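Local structure of farnesyltransferase, putative (Trypanosoma cruzi, 3WCA) at residues M53-L64 with V168-S179. The protein probably catalyses the magnesium-dependent, NAD(P)H-using condensation of two farnesyl diphosphate molecules to squalene, the first step from farnesyl diphosphate toward lanosterol. The protein carries 1 engineered substitution. Residues are numbered along the deposited sequence; the frame is centred on the assembly and turned at random.
Sequences MRDAVCIFYLVL and VGHGLTLLYVSS. With FPS (S-[(2E,6E)-3,7,11-trimethyldodeca-2,6,10-trienyl] trihydrogen thiodiphosphate), chain E.
Phe60 is a knob in the hole formed by Val168, Gly171, Leu172 and Leu175. Its CZ lies 3.9 Å from Gly171 CA, where the glycine lets the ring come close to the backbone, and the Val168 carbonyl oxygen sits at the ring edge. In return, Leu175 enters a hole made by Met53, Ala56, Val57 and Phe60, its CD1 3.8 Å from Val57 CG2. The same Val57 methyl meets Leu172 CD2, and Leu64 CD1 packs on Val168 CG2 at 3.7 Å. At the other end Met53 folds at its CB-CG bond (chi2 77°) and again at CG-SD (chi3 95°), which carries CE to 3.5 Å from Tyr176 CD1, while SD lies at the ring edge in a Met-aromatic contact. These two nearly antiparallel helices (157°, axes 10.8 Å apart) belong to the all-helical squalene/phytoene synthase fold and wall the farnesyl thiodiphosphate pocket. With CD2 turned to Val57, Leu172 gives its other methyl, CD1, to the ligand, 3.6 Å from C14; Val168 CG1 and Gly169 CA also line the prenyl chain. Farther out, Gly169 O takes hydrogen bonds from Thr173 OG1 (2.7 Å) and Thr173 N, on opposite faces of the carbonyl plane; Thr173 OG1 is also hydrogen-bonded to Tyr267 OH. Helix 274-294 packs on Met53, Leu172 and Tyr176.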
loop_
_atom_site.group_PDB
_atom_site.type_symbol
_atom_site.label_atom_id
_atom_site.label_comp_id
_atom_site.label_asym_id
_atom_site.label_seq_id
_atom_site.Cartn_x
_atom_site.Cartn_y
_atom_site.Cartn_z
ATOM N N MET A 53 -4.424 8.755 -18.211
ATOM C CA MET A 53 -3.584 8.326 -17.103
ATOM C C MET A 53 -4.316 7.211 -16.372
ATOM O O MET A 53 -3.717 6.229 -15.939
ATOM C CB MET A 53 -3.363 9.507 -16.149
ATOM C CG MET A 53 -2.617 9.186 -14.865
ATOM S SD MET A 53 -0.857 9.020 -15.135
ATOM C CE MET A 53 -0.315 10.684 -14.731
ATOM N N ARG A 54 -5.629 7.370 -16.261
ATOM C CA ARG A 54 -6.468 6.426 -15.555
ATOM C C ARG A 54 -6.444 5.032 -16.148
ATOM O O ARG A 54 -6.433 4.039 -15.411
ATOM C CB ARG A 54 -7.902 6.954 -15.502
ATOM C CG ARG A 54 -8.720 6.358 -14.387
ATOM C CD ARG A 54 -9.895 7.247 -14.055
ATOM N NE ARG A 54 -10.971 7.108 -15.018
ATOM C CZ ARG A 54 -11.794 8.090 -15.369
ATOM N NH1 ARG A 54 -11.669 9.297 -14.842
ATOM N NH2 ARG A 54 -12.749 7.857 -16.256
ATOM N N ASP A 55 -6.446 4.953 -17.477
ATOM C CA ASP A 55 -6.414 3.660 -18.150
ATOM C C ASP A 55 -5.092 2.978 -17.845
ATOM O O ASP A 55 -5.059 1.798 -17.524
ATOM C CB ASP A 55 -6.554 3.813 -19.672
ATOM C CG ASP A 55 -7.915 4.343 -20.090
ATOM O OD1 ASP A 55 -8.925 3.971 -19.456
ATOM O OD2 ASP A 55 -7.971 5.122 -21.067
ATOM N N ALA A 56 -4.003 3.733 -17.953
ATOM C CA ALA A 56 -2.677 3.189 -17.699
ATOM C C ALA A 56 -2.553 2.700 -16.251
ATOM O O ALA A 56 -2.050 1.602 -15.994
ATOM C CB ALA A 56 -1.629 4.242 -17.989
ATOM N N VAL A 57 -3.007 3.520 -15.308
ATOM C CA VAL A 57 -2.943 3.155 -13.899
ATOM C C VAL A 57 -3.875 1.980 -13.592
ATOM O O VAL A 57 -3.527 1.095 -12.806
ATOM C CB VAL A 57 -3.278 4.363 -13.006
ATOM C CG1 VAL A 57 -3.535 3.922 -11.579
ATOM C CG2 VAL A 57 -2.126 5.341 -13.039
ATOM N N CYS A 58 -5.046 1.947 -14.220
ATOM C CA CYS A 58 -5.966 0.839 -13.982
ATOM C C CYS A 58 -5.391 -0.506 -14.440
ATOM O O CYS A 58 -5.548 -1.527 -13.764
ATOM C CB CYS A 58 -7.290 1.071 -14.695
ATOM S SG CYS A 58 -8.338 -0.374 -14.651
ATOM N N ILE A 59 -4.741 -0.501 -15.600
ATOM C CA ILE A 59 -4.141 -1.715 -16.144
ATOM C C ILE A 59 -2.929 -2.119 -15.308
ATOM O O ILE A 59 -2.682 -3.305 -15.083
ATOM C CB ILE A 59 -3.698 -1.503 -17.606
ATOM C CG1 ILE A 59 -4.903 -1.112 -18.449
ATOM C CG2 ILE A 59 -3.042 -2.775 -18.152
ATOM C CD1 ILE A 59 -6.097 -2.037 -18.254
ATOM N N PHE A 60 -2.173 -1.113 -14.878
ATOM C CA PHE A 60 -0.997 -1.295 -14.043
ATOM C C PHE A 60 -1.399 -2.028 -12.764
ATOM O O PHE A 60 -0.754 -3.000 -12.349
ATOM C CB PHE A 60 -0.421 0.078 -13.697
ATOM C CG PHE A 60 0.724 0.041 -12.731
ATOM C CD1 PHE A 60 1.714 -0.939 -12.832
ATOM C CD2 PHE A 60 0.875 1.057 -11.781
ATOM C CE1 PHE A 60 2.850 -0.900 -12.008
ATOM C CE2 PHE A 60 2.001 1.107 -10.955
ATOM C CZ PHE A 60 2.999 0.122 -11.073
ATOM N N TYR A 61 -2.477 -1.549 -12.150
ATOM C CA TYR A 61 -2.999 -2.129 -10.924
ATOM C C TYR A 61 -3.470 -3.564 -11.107
ATOM O O TYR A 61 -3.252 -4.402 -10.239
ATOM C CB TYR A 61 -4.158 -1.282 -10.394
ATOM C CG TYR A 61 -4.896 -1.920 -9.240
ATOM C CD1 TYR A 61 -4.506 -1.696 -7.920
ATOM C CD2 TYR A 61 -5.959 -2.793 -9.477
ATOM C CE1 TYR A 61 -5.159 -2.328 -6.857
ATOM C CE2 TYR A 61 -6.614 -3.434 -8.429
ATOM C CZ TYR A 61 -6.211 -3.201 -7.123
ATOM O OH TYR A 61 -6.852 -3.870 -6.101
ATOM N N LEU A 62 -4.125 -3.859 -12.221
ATOM C CA LEU A 62 -4.617 -5.214 -12.427
ATOM C C LEU A 62 -3.479 -6.205 -12.666
ATOM O O LEU A 62 -3.539 -7.355 -12.227
ATOM C CB LEU A 62 -5.622 -5.240 -13.572
ATOM C CG LEU A 62 -6.950 -4.530 -13.259
ATOM C CD1 LEU A 62 -7.825 -4.466 -14.518
ATOM C CD2 LEU A 62 -7.679 -5.282 -12.148
ATOM N N VAL A 63 -2.434 -5.761 -13.353
ATOM C CA VAL A 63 -1.290 -6.626 -13.590
ATOM C C VAL A 63 -0.711 -7.048 -12.232
ATOM O O VAL A 63 -0.536 -8.238 -11.971
ATOM C CB VAL A 63 -0.196 -5.899 -14.413
ATOM C CG1 VAL A 63 1.114 -6.670 -14.344
ATOM C CG2 VAL A 63 -0.647 -5.758 -15.861
ATOM N N LEU A 64 -0.445 -6.068 -11.368
ATOM C CA LEU A 64 0.121 -6.336 -10.049
ATOM C C LEU A 64 -0.853 -7.134 -9.197
ATOM O O LEU A 64 -0.452 -7.961 -8.368
ATOM C CB LEU A 64 0.473 -5.020 -9.337
ATOM C CG LEU A 64 1.457 -4.092 -10.060
ATOM C CD1 LEU A 64 1.875 -2.968 -9.117
ATOM C CD2 LEU A 64 2.691 -4.886 -10.515
ATOM N N VAL A 168 5.109 0.312 -6.410
ATOM C CA VAL A 168 3.897 0.852 -7.015
ATOM C C VAL A 168 4.144 2.353 -7.007
ATOM O O VAL A 168 3.812 3.057 -7.953
ATOM C CB VAL A 168 2.644 0.526 -6.172
ATOM C CG1 VAL A 168 1.410 1.097 -6.839
ATOM C CG2 VAL A 168 2.503 -0.988 -6.007
ATOM N N GLY A 169 4.767 2.829 -5.932
ATOM C CA GLY A 169 5.078 4.241 -5.816
ATOM C C GLY A 169 6.028 4.674 -6.923
ATOM O O GLY A 169 5.876 5.763 -7.491
ATOM N N HIS A 170 7.022 3.831 -7.215
ATOM C CA HIS A 170 7.982 4.125 -8.278
ATOM C C HIS A 170 7.218 4.167 -9.599
ATOM O O HIS A 170 7.268 5.158 -10.323
ATOM C CB HIS A 170 9.073 3.043 -8.360
ATOM C CG HIS A 170 10.100 3.120 -7.270
ATOM N ND1 HIS A 170 11.371 2.606 -7.409
ATOM C CD2 HIS A 170 10.051 3.663 -6.030
ATOM C CE1 HIS A 170 12.064 2.833 -6.307
ATOM N NE2 HIS A 170 11.285 3.473 -5.453
ATOM N N GLY A 171 6.512 3.076 -9.887
ATOM C CA GLY A 171 5.729 2.962 -11.106
ATOM C C GLY A 171 4.822 4.152 -11.360
ATOM O O GLY A 171 4.886 4.758 -12.431
ATOM N N LEU A 172 3.977 4.486 -10.384
ATOM C CA LEU A 172 3.071 5.622 -10.519
ATOM C C LEU A 172 3.864 6.883 -10.828
ATOM O O LEU A 172 3.522 7.620 -11.738
ATOM C CB LEU A 172 2.245 5.836 -9.238
ATOM C CG LEU A 172 1.167 4.787 -8.942
ATOM C CD1 LEU A 172 0.454 5.117 -7.633
ATOM C CD2 LEU A 172 0.176 4.737 -10.091
ATOM N N THR A 173 4.919 7.131 -10.060
ATOM C CA THR A 173 5.744 8.310 -10.273
ATOM C C THR A 173 6.273 8.339 -11.718
ATOM O O THR A 173 6.326 9.401 -12.342
ATOM C CB THR A 173 6.923 8.345 -9.272
ATOM O OG1 THR A 173 6.414 8.371 -7.929
ATOM C CG2 THR A 173 7.787 9.586 -9.493
ATOM N N LEU A 174 6.644 7.177 -12.258
ATOM C CA LEU A 174 7.142 7.118 -13.632
ATOM C C LEU A 174 5.997 7.287 -14.635
ATOM O O LEU A 174 6.210 7.759 -15.748
ATOM C CB LEU A 174 7.879 5.802 -13.889
ATOM C CG LEU A 174 9.199 5.593 -13.136
ATOM C CD1 LEU A 174 9.673 4.156 -13.357
ATOM C CD2 LEU A 174 10.255 6.599 -13.605
ATOM N N LEU A 175 4.788 6.891 -14.256
ATOM C CA LEU A 175 3.656 7.076 -15.149
ATOM C C LEU A 175 3.275 8.558 -15.166
ATOM O O LEU A 175 2.838 9.065 -16.190
ATOM C CB LEU A 175 2.445 6.246 -14.713
ATOM C CG LEU A 175 2.469 4.745 -14.961
ATOM C CD1 LEU A 175 1.147 4.162 -14.496
ATOM C CD2 LEU A 175 2.680 4.443 -16.440
ATOM N N TYR A 176 3.439 9.249 -14.037
ATOM C CA TYR A 176 3.106 10.675 -13.965
ATOM C C TYR A 176 4.025 11.488 -14.877
ATOM O O TYR A 176 3.578 12.396 -15.585
ATOM C CB TYR A 176 3.255 11.236 -12.536
ATOM C CG TYR A 176 2.401 10.607 -11.442
ATOM C CD1 TYR A 176 1.281 9.836 -11.736
ATOM C CD2 TYR A 176 2.722 10.810 -10.098
ATOM C CE1 TYR A 176 0.498 9.271 -10.706
ATOM C CE2 TYR A 176 1.953 10.262 -9.074
ATOM C CZ TYR A 176 0.851 9.495 -9.377
ATOM O OH TYR A 176 0.110 8.952 -8.345
ATOM N N VAL A 177 5.315 11.182 -14.830
ATOM C CA VAL A 177 6.295 11.886 -15.650
ATOM C C VAL A 177 6.071 11.583 -17.129
ATOM O O VAL A 177 5.971 12.483 -17.959
ATOM C CB VAL A 177 7.727 11.478 -15.264
ATOM C CG1 VAL A 177 8.735 12.117 -16.219
ATOM C CG2 VAL A 177 8.011 11.914 -13.844
ATOM N N SER A 178 5.982 10.301 -17.444
ATOM C CA SER A 178 5.775 9.862 -18.809
ATOM C C SER A 178 4.549 10.513 -19.449
ATOM O O SER A 178 4.516 10.734 -20.660
ATOM C CB SER A 178 5.630 8.342 -18.835
ATOM O OG SER A 178 5.430 7.876 -20.154
ATOM N N SER A 179 3.545 10.819 -18.633
ATOM C CA SER A 179 2.311 11.421 -19.118
ATOM C C SER A 179 2.468 12.899 -19.439
ATOM O O SER A 179 1.692 13.456 -20.219
ATOM C CB SER A 179 1.214 11.287 -18.065
ATOM O OG SER A 179 1.407 12.239 -17.025
HETATM C C1 FPS E . -3.630 -2.920 -0.978
HETATM S S1 FPS E . -4.906 -3.149 -2.312
HETATM C C2 FPS E . -2.370 -2.215 -1.567
HETATM C C3 FPS E . -1.517 -1.272 -1.004
HETATM C C4 FPS E . -1.654 -0.717 0.396
HETATM C C5 FPS E . -0.386 -0.765 -1.870
HETATM C C6 FPS E . -0.740 0.234 -3.015
HETATM C C7 FPS E . 0.363 1.270 -3.047
HETATM C C8 FPS E . 0.320 2.482 -3.619
HETATM C C10 FPS E . 1.600 3.332 -3.508
HETATM C C9 FPS E . -0.907 3.035 -4.356
HETATM C C11 FPS E . 1.311 4.815 -3.512
HETATM C C12 FPS E . 2.562 5.558 -3.901
HETATM C C13 FPS E . 2.604 6.717 -4.595
HETATM C C14 FPS E . 1.357 7.457 -5.097
HETATM C C15 FPS E . 3.977 7.318 -4.886
HETATM P PA FPS E . -6.374 -1.697 -2.154
HETATM O O1A FPS E . -5.718 -0.288 -2.115
HETATM O O2A FPS E . -7.259 -1.825 -3.367
HETATM O O3A FPS E . -7.522 -1.953 -0.961
HETATM P PB FPS E . -7.486 -2.325 0.691
HETATM O O1B FPS E . -8.493 -1.443 1.485
HETATM O O2B FPS E . -7.939 -3.817 0.884
HETATM O O3B FPS E . -6.055 -1.999 1.289
#